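Local coordinates for ribokinase (Staphylococcus aureus, PDB 3RY7), which phosphorylates D-ribose at O-5 with ATP and magnesium, giving the ribose 5-phosphate used for nucleotide synthesis and the pentose phosphate pathway, at residues 160-165 with 179-184. Residues are numbered along the deposited sequence; the frame is centred on the assembly and turned at random.
Sequences VTTVLN and LIDIIV
Thr-162 reaches to the chain leading into strand 182-183, and each side-chain atom finds something there. CB lies 3.6 Å from Leu-179 O. Chi1 of 61° sets OG1 between the backbone N and the carbonyl carbon, where the hydroxyl donates to Leu-179 O (2.6 Å), in the carbonyl plane on a lone pair, and accepts from Asp-181 N. CG2 is in van der Waals contact with the same Leu-179 O, 3.7 Å away. Threonine suits the place: its hydroxyl donates and accepts at once, and the side chain also touches Phe-152 and Ala-155 of helix 145-157. Asp-181 answers through OD2, which takes Thr-162 N at 3.1 Å from above the carboxylate plane; a water donates to this oxygen and to Val-160 O. Strands 161-165 and 182-183 are neighbouring parallel strands of the central sheet of the ribokinase-like fold, joined through helix 174-177 in a beta-alpha-beta unit. Ile-182 N donates a hydrogen bond to Thr-162 O, and Leu-164 N one to Ile-182 O (2.9 Å). Beta-branched Val-163 and Ile-182, suited to extended backbone, touch by their CB atoms on one sheet face; on the face carrying Leu-164, its CD2 packs at 3.5 Å on CD1 of Ile-180, a loop residue. At the C-terminal end, near Asp-254, the probable proton acceptor, the Asn-165 amide donates from ND2 to Val-184 O (3.2 Å) and accepts at OD1 from Gln-46 NE2.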
loop_
_atom_site.group_PDB
_atom_site.type_symbol
_atom_site.label_atom_id
_atom_site.label_comp_id
_atom_site.label_asym_id
_atom_site.label_seq_id
_atom_site.Cartn_x
_atom_site.Cartn_y
_atom_site.Cartn_z
ATOM N N VAL A 160 -23.363 30.384 2.433
ATOM C CA VAL A 160 -22.551 29.165 2.391
ATOM C C VAL A 160 -21.060 29.515 2.532
ATOM O O VAL A 160 -20.554 30.399 1.832
ATOM C CB VAL A 160 -22.811 28.368 1.099
ATOM C CG1 VAL A 160 -21.888 27.144 1.008
ATOM C CG2 VAL A 160 -24.285 27.957 1.028
ATOM N N THR A 161 -20.370 28.843 3.459
ATOM C CA THR A 161 -18.948 29.107 3.731
ATOM C C THR A 161 -18.026 28.716 2.569
ATOM O O THR A 161 -18.075 27.591 2.079
ATOM C CB THR A 161 -18.493 28.352 4.997
ATOM O OG1 THR A 161 -19.349 28.719 6.078
ATOM C CG2 THR A 161 -17.044 28.698 5.348
ATOM N N THR A 162 -17.194 29.648 2.117
ATOM C CA THR A 162 -16.276 29.344 1.030
ATOM C C THR A 162 -14.865 29.014 1.512
ATOM O O THR A 162 -14.325 29.683 2.391
ATOM C CB THR A 162 -16.184 30.483 0.024
ATOM O OG1 THR A 162 -15.699 31.662 0.679
ATOM C CG2 THR A 162 -17.547 30.754 -0.599
ATOM N N VAL A 163 -14.264 27.983 0.928
ATOM C CA VAL A 163 -12.896 27.635 1.268
ATOM C C VAL A 163 -12.023 27.390 0.042
ATOM O O VAL A 163 -12.328 26.558 -0.816
ATOM C CB VAL A 163 -12.814 26.502 2.353
ATOM C CG1 VAL A 163 -14.179 25.890 2.639
ATOM C CG2 VAL A 163 -11.783 25.472 1.992
ATOM N N LEU A 164 -10.952 28.166 -0.060
ATOM C CA LEU A 164 -10.051 28.073 -1.195
ATOM C C LEU A 164 -8.700 27.506 -0.771
ATOM O O LEU A 164 -8.032 28.047 0.115
ATOM C CB LEU A 164 -9.832 29.430 -1.857
ATOM C CG LEU A 164 -8.799 29.418 -2.999
ATOM C CD1 LEU A 164 -9.314 28.624 -4.171
ATOM C CD2 LEU A 164 -8.413 30.821 -3.440
ATOM N N ASN A 165 -8.322 26.406 -1.413
ATOM C CA ASN A 165 -6.963 25.873 -1.352
ATOM C C ASN A 165 -6.211 26.400 -2.565
ATOM O O ASN A 165 -6.374 25.889 -3.670
ATOM C CB ASN A 165 -7.022 24.344 -1.323
ATOM C CG ASN A 165 -5.700 23.693 -1.665
ATOM O OD1 ASN A 165 -5.654 22.788 -2.494
ATOM N ND2 ASN A 165 -4.616 24.151 -1.038
ATOM N N LEU A 179 -14.094 36.997 -1.793
ATOM C CA LEU A 179 -15.179 36.032 -1.681
ATOM C C LEU A 179 -14.808 34.846 -0.791
ATOM O O LEU A 179 -15.638 33.970 -0.537
ATOM C CB LEU A 179 -15.570 35.516 -3.076
ATOM C CG LEU A 179 -16.029 36.559 -4.102
ATOM C CD1 LEU A 179 -16.421 35.897 -5.454
ATOM C CD2 LEU A 179 -17.190 37.357 -3.526
ATOM N N ILE A 180 -13.560 34.810 -0.335
ATOM C CA ILE A 180 -13.029 33.657 0.402
ATOM C C ILE A 180 -13.211 33.797 1.902
ATOM O O ILE A 180 -12.751 34.774 2.491
ATOM C CB ILE A 180 -11.529 33.498 0.136
ATOM C CG1 ILE A 180 -11.271 33.320 -1.362
ATOM C CG2 ILE A 180 -10.947 32.329 0.962
ATOM C CD1 ILE A 180 -9.838 33.561 -1.750
ATOM N N ASP A 181 -13.873 32.825 2.519
ATOM C CA ASP A 181 -14.045 32.800 3.970
ATOM C C ASP A 181 -12.857 32.121 4.693
ATOM O O ASP A 181 -12.386 32.594 5.738
ATOM C CB ASP A 181 -15.366 32.117 4.306
ATOM C CG ASP A 181 -16.572 32.913 3.793
ATOM O OD1 ASP A 181 -16.428 34.142 3.579
ATOM O OD2 ASP A 181 -17.653 32.322 3.600
ATOM N N ILE A 182 -12.362 31.035 4.104
ATOM C CA ILE A 182 -11.267 30.251 4.668
ATOM C C ILE A 182 -10.236 30.005 3.592
ATOM O O ILE A 182 -10.555 29.416 2.554
ATOM C CB ILE A 182 -11.755 28.867 5.141
ATOM C CG1 ILE A 182 -12.991 28.981 6.026
ATOM C CG2 ILE A 182 -10.636 28.098 5.853
ATOM C CD1 ILE A 182 -13.386 27.628 6.665
ATOM N N ILE A 183 -9.010 30.463 3.811
ATOM C CA ILE A 183 -7.951 30.196 2.862
ATOM C C ILE A 183 -6.914 29.236 3.472
ATOM O O ILE A 183 -6.567 29.352 4.646
ATOM C CB ILE A 183 -7.328 31.499 2.344
ATOM C CG1 ILE A 183 -6.543 31.237 1.072
ATOM C CG2 ILE A 183 -6.472 32.181 3.422
ATOM C CD1 ILE A 183 -6.126 32.500 0.336
ATOM N N VAL A 184 -6.436 28.281 2.676
ATOM C CA VAL A 184 -5.547 27.218 3.169
ATOM C C VAL A 184 -4.336 27.016 2.260
ATOM O O VAL A 184 -4.215 25.981 1.613
ATOM C CB VAL A 184 -6.303 25.872 3.235
ATOM C CG1 VAL A 184 -5.438 24.782 3.822
ATOM C CG2 VAL A 184 -7.590 26.022 4.026
HETATM O O HOH W 1 -19.908 33.093 2.665
#